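Local coordinates for protein restriction endonuclease AspBHI (Azoarcus sp., PDB 4OC8) that probably binds DNA and cuts it in a modification-dependent way, as a restriction endonuclease that assembles from four subunits, at residues 222-234 / 356-368. Sequence-based numbering, arbitrary orientation.
Sequences RSKAEQLPATPED and LTTAQDIVGLLRS
Asp-361 OD2 is gripped by three donors. Both terminal nitrogens of Arg-222 reach Asp-361 OD2 end-on, NH1 at 3.0 Å and NH2 at 3.2 Å, forming a salt bridge in which NH2 takes the syn lone pair and NH1 meets the syn side tilted from the carboxylate plane; the oxygen lies near the guanidinium plane, although the two planes are turned 35° apart. Thr-358 N comes to the anti side of the same atom. A second, weak bond runs from Arg-222 NH2 to Leu-356 O, again at the guanidinium edge, while Tyr-344 takes NE. Gln-227 CG lies above the rim of one face, and the edge bonds probably limit rotation of the guanidinium.

Gln-227 O, at the end of helix 224-227, accepts from two donors: Gln-360 N at 2.7 Å, nearly straight at 164°, and Thr-358 OG1 at 3.0 Å, in the carbonyl plane. Thr-358 OG1 sits between the backbone N and carbonyl carbon of its own residue (chi1 67°), which brings it to Gln-227 O and leaves Thr-358 CG2 against the Gln-227 amide, whose OE1 is bonded to Val-339 N. These bonds meet the turn from strand 354-357, outermost within this chain in the mixed sheet of the PDDEXK-type nuclease domain, into helix 359-368.

Along that helix, Pro-229 sets its CD and CG atoms against apolar side chains, CD 3.6 Å from Ala-359 CB and CG near Val-363 CG2; Ile-238 of helix 232-244 packs on both Pro-229 and Val-363. Asp-234 crosses Val-363 at about a right angle, and its OD2 forms a longer salt bridge with Arg-367 NH1, 3.6 Å away. One water donates to both Asp-234 OD2 and Gln-360 OE1.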
loop_
_atom_site.group_PDB
_atom_site.type_symbol
_atom_site.label_atom_id
_atom_site.label_comp_id
_atom_site.label_asym_id
_atom_site.label_seq_id
_atom_site.Cartn_x
_atom_site.Cartn_y
_atom_site.Cartn_z
ATOM N N ARG A 222 -12.370 14.625 11.373
ATOM C CA ARG A 222 -11.491 15.425 12.216
ATOM C C ARG A 222 -11.989 16.858 12.353
ATOM O O ARG A 222 -12.708 17.366 11.494
ATOM C CB ARG A 222 -10.059 15.415 11.674
ATOM C CG ARG A 222 -9.241 14.196 12.063
ATOM C CD ARG A 222 -7.814 14.318 11.559
ATOM N NE ARG A 222 -7.730 14.144 10.110
ATOM C CZ ARG A 222 -6.628 14.352 9.396
ATOM N NH1 ARG A 222 -5.515 14.751 9.996
ATOM N NH2 ARG A 222 -6.638 14.165 8.083
ATOM N N SER A 223 -11.601 17.502 13.448
ATOM C CA SER A 223 -11.935 18.901 13.667
ATOM C C SER A 223 -10.838 19.790 13.095
ATOM O O SER A 223 -9.851 19.303 12.546
ATOM C CB SER A 223 -12.100 19.182 15.160
ATOM O OG SER A 223 -10.872 19.009 15.846
ATOM N N LYS A 224 -11.017 21.098 13.232
ATOM C CA LYS A 224 -10.032 22.054 12.758
ATOM C C LYS A 224 -8.741 21.917 13.562
ATOM O O LYS A 224 -7.643 21.885 13.002
ATOM C CB LYS A 224 -10.597 23.472 12.869
ATOM C CG LYS A 224 -9.716 24.577 12.307
ATOM C CD LYS A 224 -10.375 25.932 12.527
ATOM C CE LYS A 224 -9.392 27.082 12.391
ATOM N NZ LYS A 224 -9.962 28.341 12.957
ATOM N N ALA A 225 -8.884 21.815 14.878
ATOM C CA ALA A 225 -7.731 21.775 15.771
ATOM C C ALA A 225 -6.861 20.553 15.522
ATOM O O ALA A 225 -5.635 20.615 15.636
ATOM C CB ALA A 225 -8.188 21.808 17.215
ATOM N N GLU A 226 -7.504 19.442 15.182
ATOM C CA GLU A 226 -6.801 18.184 14.974
ATOM C C GLU A 226 -5.976 18.194 13.689
ATOM O O GLU A 226 -4.912 17.575 13.620
ATOM C CB GLU A 226 -7.793 17.016 14.968
ATOM C CG GLU A 226 -8.434 16.748 16.324
ATOM C CD GLU A 226 -9.566 15.737 16.254
ATOM O OE1 GLU A 226 -10.136 15.549 15.159
ATOM O OE2 GLU A 226 -9.889 15.132 17.297
ATOM N N GLN A 227 -6.469 18.903 12.678
ATOM C CA GLN A 227 -5.810 18.941 11.375
ATOM C C GLN A 227 -4.672 19.957 11.332
ATOM O O GLN A 227 -3.730 19.809 10.552
ATOM C CB GLN A 227 -6.825 19.237 10.269
ATOM C CG GLN A 227 -7.917 18.188 10.141
ATOM C CD GLN A 227 -9.042 18.622 9.220
ATOM O OE1 GLN A 227 -8.812 18.993 8.071
ATOM N NE2 GLN A 227 -10.268 18.584 9.726
ATOM N N LEU A 228 -4.764 20.985 12.169
ATOM C CA LEU A 228 -3.728 22.010 12.235
ATOM C C LEU A 228 -2.748 21.701 13.364
ATOM O O LEU A 228 -3.110 21.044 14.345
ATOM C CB LEU A 228 -4.353 23.393 12.443
ATOM C CG LEU A 228 -5.407 23.841 11.429
ATOM C CD1 LEU A 228 -5.957 25.204 11.807
ATOM C CD2 LEU A 228 -4.838 23.857 10.015
ATOM N N PRO A 229 -1.497 22.163 13.224
ATOM C CA PRO A 229 -0.476 21.953 14.256
ATOM C C PRO A 229 -0.874 22.586 15.584
ATOM O O PRO A 229 -1.585 23.589 15.594
ATOM C CB PRO A 229 0.749 22.669 13.682
ATOM C CG PRO A 229 0.532 22.667 12.216
ATOM C CD PRO A 229 -0.942 22.827 12.034
ATOM N N ALA A 230 -0.420 22.000 16.687
ATOM C CA ALA A 230 -0.734 22.520 18.014
ATOM C C ALA A 230 0.286 23.565 18.456
ATOM O O ALA A 230 -0.056 24.727 18.677
ATOM C CB ALA A 230 -0.808 21.383 19.026
ATOM N N THR A 231 1.540 23.144 18.577
ATOM C CA THR A 231 2.617 24.023 19.018
ATOM C C THR A 231 2.926 25.093 17.967
ATOM O O THR A 231 2.666 24.890 16.782
ATOM C CB THR A 231 3.897 23.215 19.309
ATOM O OG1 THR A 231 4.607 22.974 18.088
ATOM C CG2 THR A 231 3.549 21.887 19.966
ATOM N N PRO A 232 3.476 26.242 18.398
ATOM C CA PRO A 232 3.864 27.303 17.457
ATOM C C PRO A 232 5.037 26.934 16.540
ATOM O O PRO A 232 5.143 27.484 15.439
ATOM C CB PRO A 232 4.256 28.467 18.380
ATOM C CG PRO A 232 4.551 27.837 19.698
ATOM C CD PRO A 232 3.611 26.678 19.800
ATOM N N GLU A 233 5.899 26.023 16.982
ATOM C CA GLU A 233 7.067 25.633 16.191
ATOM C C GLU A 233 6.668 24.945 14.885
ATOM O O GLU A 233 7.146 25.308 13.800
ATOM C CB GLU A 233 7.994 24.725 17.005
ATOM C CG GLU A 233 8.605 25.380 18.242
ATOM C CD GLU A 233 7.687 25.336 19.458
ATOM O OE1 GLU A 233 6.456 25.205 19.283
ATOM O OE2 GLU A 233 8.202 25.426 20.593
ATOM N N ASP A 234 5.786 23.955 14.999
ATOM C CA ASP A 234 5.269 23.246 13.834
ATOM C C ASP A 234 4.539 24.213 12.902
ATOM O O ASP A 234 4.629 24.106 11.669
ATOM C CB ASP A 234 4.337 22.113 14.272
ATOM C CG ASP A 234 4.995 21.163 15.263
ATOM O OD1 ASP A 234 6.243 21.155 15.336
ATOM O OD2 ASP A 234 4.267 20.424 15.963
ATOM N N LEU A 356 -6.912 12.582 2.971
ATOM C CA LEU A 356 -6.839 13.990 3.336
ATOM C C LEU A 356 -5.612 14.273 4.194
ATOM O O LEU A 356 -5.625 14.057 5.407
ATOM C CB LEU A 356 -8.111 14.431 4.070
ATOM C CG LEU A 356 -9.437 14.320 3.310
ATOM C CD1 LEU A 356 -10.600 14.579 4.242
ATOM C CD2 LEU A 356 -9.465 15.286 2.134
ATOM N N THR A 357 -4.557 14.767 3.555
ATOM C CA THR A 357 -3.327 15.120 4.247
ATOM C C THR A 357 -3.353 16.592 4.626
ATOM O O THR A 357 -3.156 17.459 3.779
ATOM C CB THR A 357 -2.107 14.868 3.353
ATOM O OG1 THR A 357 -2.243 13.599 2.708
ATOM C CG2 THR A 357 -0.832 14.880 4.170
ATOM N N THR A 358 -3.597 16.870 5.902
ATOM C CA THR A 358 -3.678 18.240 6.387
ATOM C C THR A 358 -2.355 18.701 6.986
ATOM O O THR A 358 -1.354 17.989 6.911
ATOM C CB THR A 358 -4.798 18.392 7.424
ATOM O OG1 THR A 358 -4.465 17.660 8.610
ATOM C CG2 THR A 358 -6.100 17.867 6.855
ATOM N N ALA A 359 -2.359 19.888 7.582
ATOM C CA ALA A 359 -1.136 20.507 8.082
ATOM C C ALA A 359 -0.417 19.659 9.134
ATOM O O ALA A 359 0.806 19.496 9.081
ATOM C CB ALA A 359 -1.429 21.896 8.624
ATOM N N GLN A 360 -1.177 19.126 10.087
ATOM C CA GLN A 360 -0.612 18.264 11.117
ATOM C C GLN A 360 0.067 17.056 10.473
ATOM O O GLN A 360 1.159 16.643 10.879
ATOM C CB GLN A 360 -1.701 17.816 12.095
ATOM C CG GLN A 360 -1.199 16.929 13.220
ATOM C CD GLN A 360 -0.003 17.522 13.941
ATOM O OE1 GLN A 360 -0.005 18.696 14.310
ATOM N NE2 GLN A 360 1.030 16.712 14.139
ATOM N N ASP A 361 -0.578 16.512 9.449
ATOM C CA ASP A 361 -0.042 15.367 8.733
ATOM C C ASP A 361 1.273 15.716 8.042
ATOM O O ASP A 361 2.222 14.927 8.056
ATOM C CB ASP A 361 -1.071 14.835 7.737
ATOM C CG ASP A 361 -2.310 14.284 8.423
ATOM O OD1 ASP A 361 -2.171 13.740 9.540
ATOM O OD2 ASP A 361 -3.418 14.396 7.857
ATOM N N ILE A 362 1.336 16.906 7.454
ATOM C CA ILE A 362 2.575 17.378 6.851
ATOM C C ILE A 362 3.667 17.495 7.913
ATOM O O ILE A 362 4.822 17.135 7.674
ATOM C CB ILE A 362 2.384 18.726 6.126
ATOM C CG1 ILE A 362 1.399 18.566 4.967
ATOM C CG2 ILE A 362 3.714 19.255 5.609
ATOM C CD1 ILE A 362 1.186 19.832 4.173
ATOM N N VAL A 363 3.291 17.979 9.091
ATOM C CA VAL A 363 4.234 18.083 10.195
ATOM C C VAL A 363 4.801 16.716 10.581
ATOM O O VAL A 363 6.015 16.566 10.770
ATOM C CB VAL A 363 3.588 18.740 11.418
ATOM C CG1 VAL A 363 4.532 18.696 12.604
ATOM C CG2 VAL A 363 3.201 20.168 11.094
ATOM N N GLY A 364 3.922 15.721 10.684
ATOM C CA GLY A 364 4.343 14.369 11.019
ATOM C C GLY A 364 5.264 13.763 9.975
ATOM O O GLY A 364 6.328 13.216 10.301
ATOM N N LEU A 365 4.854 13.866 8.713
ATOM C CA LEU A 365 5.663 13.385 7.599
ATOM C C LEU A 365 7.044 14.043 7.587
ATOM O O LEU A 365 8.048 13.385 7.312
ATOM C CB LEU A 365 4.946 13.636 6.273
ATOM C CG LEU A 365 3.647 12.872 6.020
ATOM C CD1 LEU A 365 2.868 13.491 4.863
ATOM C CD2 LEU A 365 3.936 11.407 5.744
ATOM N N LEU A 366 7.093 15.338 7.886
ATOM C CA LEU A 366 8.369 16.045 7.953
ATOM C C LEU A 366 9.209 15.532 9.115
ATOM O O LEU A 366 10.423 15.382 8.983
ATOM C CB LEU A 366 8.168 17.562 8.065
ATOM C CG LEU A 366 7.733 18.338 6.816
ATOM C CD1 LEU A 366 7.590 19.810 7.140
ATOM C CD2 LEU A 366 8.696 18.140 5.657
ATOM N N ARG A 367 8.564 15.272 10.252
ATOM C CA ARG A 367 9.248 14.672 11.397
ATOM C C ARG A 367 9.918 13.359 11.008
ATOM O O ARG A 367 11.102 13.154 11.288
ATOM C CB ARG A 367 8.290 14.445 12.573
ATOM C CG ARG A 367 7.935 15.711 13.341
ATOM C CD ARG A 367 7.584 15.410 14.795
ATOM N NE ARG A 367 6.193 15.005 14.985
ATOM C CZ ARG A 367 5.237 15.809 15.442
ATOM N NH1 ARG A 367 5.521 17.067 15.759
ATOM N NH2 ARG A 367 3.997 15.356 15.588
ATOM N N SER A 368 9.166 12.479 10.350
ATOM C CA SER A 368 9.736 11.213 9.892
ATOM C C SER A 368 10.927 11.427 8.951
ATOM O O SER A 368 11.862 10.631 8.929
ATOM C CB SER A 368 8.679 10.351 9.204
ATOM O OG SER A 368 8.620 10.635 7.816
HETATM O O HOH W 1 1.799 19.518 16.071
#